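Local coordinates for protein cephalosporin acylase (Bacillus halodurans, PDB 2NLZ) that is probably an acylase of the gamma-glutamyltranspeptidase family of Ntn hydrolases, expected to cleave amide bonds of cephalosporin-type or gamma-glutamyl substrates, at residues R416-K428 with F442-I456. The protein carries 1 engineered substitution. Sequence-based numbering, arbitrary orientation.
Sequences RTYHTIIPGFLTK and FMQPQGHMQVMMNTI
Ile422 and His448 meet through their first torsions: CG1 of Ile422 sits between its backbone N and carbonyl carbon (chi1 61°), while CG of His448 lies anti to its own carbonyl carbon. The extended bond beyond CG1 then carries CD1 of Ile422 over the centre of the imidazole, 3.6 Å from the ring centroid of His448 and 14° off the ring normal, a CH-pi contact. The same methyl reaches Pro445, with Ile422 CD1 4.1 Å from Pro445 CG. Ile422 O approaches NE2 of His448 at 3.1 Å, and ND1 of that ring is hydrogen-bonded to Glu266 on strand 262-266, which limits its rotation. With an alanine here, Glu266 would probably lose this partner and a gap would open beside the Ile422 methyl.

Nearer the start of the helix, Thr420 CG2 stands above the Phe442 ring, 4.1 Å from its centroid, and Tyr418 CE1 comes within 3.6 Å of Phe442 CE2. Thr420 OG1 is hydrogen-bonded to Arg397. At the other end, Leu426 and Met452 reach toward each other tip to tip, with Leu426 CD1 3.8 Å from Met452 SD; Ile456 CD1 adds a further apolar contact at 3.9 Å from Leu426 CD1.

The axes of strand 424-428 and helix 444-456 approach to 10.8 Å, at 22° between their directions, and the intervening residues include strand 431-438, antiparallel to 424-428. A helix laid along a strand of the central antiparallel sheets, with a largely buried interface that is mostly apolar but includes the His448-Glu266 pair, fits the layered alpha-beta-beta-alpha core of Ntn hydrolases.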
loop_
_atom_site.group_PDB
_atom_site.type_symbol
_atom_site.label_atom_id
_atom_site.label_comp_id
_atom_site.label_asym_id
_atom_site.label_seq_id
_atom_site.Cartn_x
_atom_site.Cartn_y
_atom_site.Cartn_z
ATOM N N ARG D 416 41.345 -14.800 19.493
ATOM C CA ARG D 416 40.281 -13.895 19.055
ATOM C C ARG D 416 38.990 -14.662 18.766
ATOM O O ARG D 416 39.027 -15.800 18.282
ATOM C CB ARG D 416 40.723 -13.019 17.882
ATOM C CG ARG D 416 41.305 -13.795 16.751
ATOM C CD ARG D 416 42.616 -13.201 16.291
ATOM N NE ARG D 416 43.245 -14.100 15.328
ATOM C CZ ARG D 416 43.509 -13.780 14.066
ATOM N NH1 ARG D 416 43.217 -12.566 13.607
ATOM N NH2 ARG D 416 44.074 -14.669 13.262
ATOM N N THR D 417 37.858 -14.037 19.090
ATOM C CA THR D 417 36.567 -14.730 19.106
ATOM C C THR D 417 35.817 -14.714 17.777
ATOM O O THR D 417 36.144 -13.936 16.872
ATOM C CB THR D 417 35.624 -14.133 20.168
ATOM O OG1 THR D 417 34.361 -14.801 20.104
ATOM C CG2 THR D 417 35.431 -12.640 19.939
ATOM N N TYR D 418 34.823 -15.601 17.688
ATOM C CA TYR D 418 33.741 -15.521 16.722
ATOM C C TYR D 418 33.325 -14.063 16.609
ATOM O O TYR D 418 32.935 -13.439 17.603
ATOM C CB TYR D 418 32.570 -16.375 17.220
ATOM C CG TYR D 418 31.342 -16.417 16.335
ATOM C CD1 TYR D 418 30.347 -15.455 16.444
ATOM C CD2 TYR D 418 31.157 -17.445 15.415
ATOM C CE1 TYR D 418 29.218 -15.495 15.639
ATOM C CE2 TYR D 418 30.030 -17.499 14.608
ATOM C CZ TYR D 418 29.063 -16.520 14.725
ATOM O OH TYR D 418 27.942 -16.568 13.933
ATOM N N HIS D 419 33.421 -13.525 15.395
ATOM C CA HIS D 419 33.209 -12.099 15.148
ATOM C C HIS D 419 32.019 -11.891 14.224
ATOM O O HIS D 419 31.906 -12.567 13.210
ATOM C CB HIS D 419 34.466 -11.486 14.526
ATOM C CG HIS D 419 34.827 -10.152 15.093
ATOM N ND1 HIS D 419 34.187 -8.989 14.724
ATOM C CD2 HIS D 419 35.763 -9.794 16.000
ATOM C CE1 HIS D 419 34.715 -7.971 15.378
ATOM N NE2 HIS D 419 35.673 -8.432 16.161
ATOM N N THR D 420 31.143 -10.953 14.576
ATOM C CA THR D 420 29.892 -10.738 13.830
ATOM C C THR D 420 30.022 -9.826 12.614
ATOM O O THR D 420 29.282 -9.964 11.639
ATOM C CB THR D 420 28.787 -10.164 14.732
ATOM O OG1 THR D 420 29.255 -8.959 15.361
ATOM C CG2 THR D 420 28.373 -11.197 15.775
ATOM N N ILE D 421 30.943 -8.876 12.718
ATOM C CA ILE D 421 31.316 -7.972 11.657
ATOM C C ILE D 421 31.803 -8.718 10.417
ATOM O O ILE D 421 32.799 -9.450 10.468
ATOM C CB ILE D 421 32.462 -7.122 12.153
ATOM C CG1 ILE D 421 31.970 -5.975 13.002
ATOM C CG2 ILE D 421 33.264 -6.526 11.024
ATOM C CD1 ILE D 421 33.164 -5.145 13.403
ATOM N N ILE D 422 31.109 -8.537 9.301
ATOM C CA ILE D 422 31.490 -9.203 8.056
ATOM C C ILE D 422 31.355 -8.321 6.801
ATOM O O ILE D 422 30.253 -7.950 6.396
ATOM C CB ILE D 422 30.750 -10.581 7.863
ATOM C CG1 ILE D 422 29.220 -10.420 7.789
ATOM C CG2 ILE D 422 31.142 -11.581 8.971
ATOM C CD1 ILE D 422 28.489 -11.660 7.277
ATOM N N PRO D 423 32.492 -7.977 6.185
ATOM C CA PRO D 423 32.453 -7.235 4.938
ATOM C C PRO D 423 32.405 -8.211 3.771
ATOM O O PRO D 423 33.116 -9.226 3.764
ATOM C CB PRO D 423 33.784 -6.491 4.940
ATOM C CG PRO D 423 34.724 -7.374 5.733
ATOM C CD PRO D 423 33.871 -8.273 6.619
ATOM N N GLY D 424 31.570 -7.914 2.788
ATOM C CA GLY D 424 31.398 -8.833 1.675
ATOM C C GLY D 424 31.928 -8.260 0.386
ATOM O O GLY D 424 32.002 -7.045 0.224
ATOM N N PHE D 425 32.296 -9.147 -0.533
ATOM C CA PHE D 425 32.647 -8.731 -1.884
ATOM C C PHE D 425 32.083 -9.671 -2.934
ATOM O O PHE D 425 32.068 -10.885 -2.744
ATOM C CB PHE D 425 34.160 -8.633 -2.049
ATOM C CG PHE D 425 34.594 -7.609 -3.066
ATOM C CD1 PHE D 425 34.949 -6.328 -2.661
ATOM C CD2 PHE D 425 34.651 -7.924 -4.424
ATOM C CE1 PHE D 425 35.352 -5.378 -3.591
ATOM C CE2 PHE D 425 35.051 -6.978 -5.359
ATOM C CZ PHE D 425 35.406 -5.705 -4.937
ATOM N N LEU D 426 31.628 -9.094 -4.039
ATOM C CA LEU D 426 31.092 -9.866 -5.146
ATOM C C LEU D 426 31.951 -9.746 -6.410
ATOM O O LEU D 426 32.444 -8.663 -6.751
ATOM C CB LEU D 426 29.637 -9.473 -5.433
ATOM C CG LEU D 426 28.814 -10.375 -6.373
ATOM C CD1 LEU D 426 28.831 -11.837 -5.941
ATOM C CD2 LEU D 426 27.376 -9.876 -6.492
ATOM N N THR D 427 32.075 -10.873 -7.108
ATOM C CA THR D 427 33.016 -11.059 -8.208
ATOM C C THR D 427 32.388 -11.965 -9.278
ATOM O O THR D 427 31.609 -12.851 -8.954
ATOM C CB THR D 427 34.331 -11.650 -7.631
ATOM O OG1 THR D 427 35.209 -10.577 -7.289
ATOM C CG2 THR D 427 35.032 -12.609 -8.577
ATOM N N LYS D 428 32.697 -11.720 -10.548
ATOM C CA LYS D 428 32.248 -12.603 -11.629
ATOM C C LYS D 428 33.352 -12.826 -12.664
ATOM O O LYS D 428 33.762 -11.882 -13.348
ATOM C CB LYS D 428 30.994 -12.041 -12.302
ATOM C CG LYS D 428 30.390 -12.921 -13.386
ATOM C CD LYS D 428 29.243 -12.200 -14.092
ATOM C CE LYS D 428 28.723 -12.973 -15.298
ATOM N NZ LYS D 428 28.045 -14.237 -14.918
ATOM N N PHE D 442 23.962 -10.311 14.521
ATOM C CA PHE D 442 23.651 -11.646 13.989
ATOM C C PHE D 442 22.694 -11.620 12.786
ATOM O O PHE D 442 22.402 -12.659 12.187
ATOM C CB PHE D 442 23.118 -12.558 15.094
ATOM C CG PHE D 442 24.162 -12.963 16.100
ATOM C CD1 PHE D 442 24.264 -12.305 17.327
ATOM C CD2 PHE D 442 25.042 -14.002 15.824
ATOM C CE1 PHE D 442 25.226 -12.685 18.267
ATOM C CE2 PHE D 442 26.008 -14.384 16.756
ATOM C CZ PHE D 442 26.099 -13.723 17.980
ATOM N N MET D 443 22.211 -10.426 12.440
ATOM C CA MET D 443 21.490 -10.207 11.186
ATOM C C MET D 443 22.443 -10.343 9.982
ATOM O O MET D 443 22.023 -10.707 8.872
ATOM C CB MET D 443 20.827 -8.817 11.196
ATOM C CG MET D 443 20.443 -8.240 9.819
ATOM S SD MET D 443 18.892 -8.903 9.204
ATOM C CE MET D 443 18.894 -8.330 7.506
ATOM N N GLN D 444 23.727 -10.077 10.225
ATOM C CA GLN D 444 24.694 -9.856 9.148
ATOM C C GLN D 444 24.724 -10.901 8.033
ATOM O O GLN D 444 24.500 -10.551 6.865
ATOM C CB GLN D 444 26.095 -9.518 9.694
ATOM C CG GLN D 444 26.123 -8.144 10.381
ATOM C CD GLN D 444 27.483 -7.484 10.398
ATOM O OE1 GLN D 444 27.892 -6.919 11.410
ATOM N NE2 GLN D 444 28.183 -7.538 9.278
ATOM N N PRO D 445 24.941 -12.184 8.379
ATOM C CA PRO D 445 24.951 -13.176 7.305
ATOM C C PRO D 445 23.602 -13.289 6.583
ATOM O O PRO D 445 23.569 -13.496 5.360
ATOM C CB PRO D 445 25.278 -14.477 8.037
ATOM C CG PRO D 445 25.889 -14.054 9.332
ATOM C CD PRO D 445 25.193 -12.799 9.690
ATOM N N GLN D 446 22.511 -13.131 7.339
ATOM C CA GLN D 446 21.161 -13.180 6.792
ATOM C C GLN D 446 20.937 -12.051 5.795
ATOM O O GLN D 446 20.336 -12.262 4.730
ATOM C CB GLN D 446 20.130 -13.146 7.914
ATOM C CG GLN D 446 20.500 -14.072 9.072
ATOM C CD GLN D 446 19.368 -14.281 10.069
ATOM O OE1 GLN D 446 18.229 -14.606 9.697
ATOM N NE2 GLN D 446 19.686 -14.112 11.353
ATOM N N GLY D 447 21.457 -10.870 6.130
ATOM C CA GLY D 447 21.442 -9.719 5.223
ATOM C C GLY D 447 22.323 -9.898 3.996
ATOM O O GLY D 447 21.990 -9.430 2.905
ATOM N N HIS D 448 23.448 -10.577 4.184
ATOM C CA HIS D 448 24.320 -10.953 3.080
ATOM C C HIS D 448 23.606 -11.937 2.142
ATOM O O HIS D 448 23.694 -11.814 0.918
ATOM C CB HIS D 448 25.612 -11.578 3.609
ATOM C CG HIS D 448 26.634 -10.579 4.052
ATOM N ND1 HIS D 448 27.985 -10.779 3.882
ATOM C CD2 HIS D 448 26.507 -9.370 4.649
ATOM C CE1 HIS D 448 28.648 -9.740 4.359
ATOM N NE2 HIS D 448 27.775 -8.874 4.839
ATOM N N MET D 449 22.889 -12.904 2.708
ATOM C CA MET D 449 22.180 -13.866 1.873
ATOM C C MET D 449 21.086 -13.171 1.085
ATOM O O MET D 449 20.880 -13.475 -0.093
ATOM C CB MET D 449 21.579 -15.014 2.689
ATOM C CG MET D 449 21.204 -16.209 1.816
ATOM S SD MET D 449 20.309 -17.610 2.554
ATOM C CE MET D 449 18.962 -16.741 3.282
ATOM N N GLN D 450 20.400 -12.227 1.732
ATOM C CA GLN D 450 19.297 -11.535 1.073
ATOM C C GLN D 450 19.772 -10.636 -0.064
ATOM O O GLN D 450 19.261 -10.778 -1.173
ATOM C CB GLN D 450 18.376 -10.825 2.069
ATOM C CG GLN D 450 17.526 -11.814 2.870
ATOM C CD GLN D 450 16.900 -11.204 4.121
ATOM O OE1 GLN D 450 15.908 -10.483 4.039
ATOM N NE2 GLN D 450 17.458 -11.517 5.282
ATOM N N VAL D 451 20.775 -9.777 0.171
ATOM C CA VAL D 451 21.259 -8.906 -0.916
ATOM C C VAL D 451 21.864 -9.714 -2.062
ATOM O O VAL D 451 21.718 -9.333 -3.226
ATOM C CB VAL D 451 22.248 -7.764 -0.485
ATOM C CG1 VAL D 451 21.679 -6.927 0.642
ATOM C CG2 VAL D 451 23.599 -8.311 -0.111
ATOM N N MET D 452 22.513 -10.837 -1.739
ATOM C CA MET D 452 23.113 -11.679 -2.780
ATOM C C MET D 452 22.056 -12.313 -3.673
ATOM O O MET D 452 22.189 -12.326 -4.903
ATOM C CB MET D 452 24.071 -12.737 -2.202
ATOM C CG MET D 452 25.478 -12.210 -1.840
ATOM S SD MET D 452 26.311 -11.350 -3.196
ATOM C CE MET D 452 25.837 -9.633 -2.968
ATOM N N MET D 453 20.989 -12.808 -3.059
ATOM C CA MET D 453 19.894 -13.384 -3.834
ATOM C C MET D 453 19.077 -12.313 -4.556
ATOM O O MET D 453 18.645 -12.519 -5.688
ATOM C CB MET D 453 19.016 -14.241 -2.946
ATOM C CG MET D 453 19.708 -15.482 -2.511
ATOM S SD MET D 453 18.494 -16.714 -2.106
ATOM C CE MET D 453 18.876 -16.912 -0.402
ATOM N N ASN D 454 18.894 -11.163 -3.912
ATOM C CA ASN D 454 18.255 -10.014 -4.554
ATOM C C ASN D 454 19.027 -9.557 -5.784
ATOM O O ASN D 454 18.443 -9.094 -6.757
ATOM C CB ASN D 454 18.111 -8.850 -3.569
ATOM C CG ASN D 454 17.113 -9.140 -2.454
ATOM O OD1 ASN D 454 16.383 -10.129 -2.492
ATOM N ND2 ASN D 454 17.097 -8.276 -1.439
ATOM N N THR D 455 20.343 -9.692 -5.739
ATOM C CA THR D 455 21.186 -9.248 -6.836
ATOM C C THR D 455 21.343 -10.299 -7.928
ATOM O O THR D 455 21.032 -10.044 -9.098
ATOM C CB THR D 455 22.553 -8.783 -6.325
ATOM O OG1 THR D 455 22.343 -7.728 -5.383
ATOM C CG2 THR D 455 23.396 -8.241 -7.456
ATOM N N ILE D 456 21.795 -11.485 -7.537
ATOM C CA ILE D 456 22.096 -12.546 -8.500
ATOM C C ILE D 456 20.828 -13.235 -9.014
ATOM O O ILE D 456 20.593 -13.314 -10.223
ATOM C CB ILE D 456 23.112 -13.564 -7.916
ATOM C CG1 ILE D 456 24.478 -12.888 -7.705
ATOM C CG2 ILE D 456 23.218 -14.801 -8.799
ATOM C CD1 ILE D 456 25.252 -13.411 -6.500
#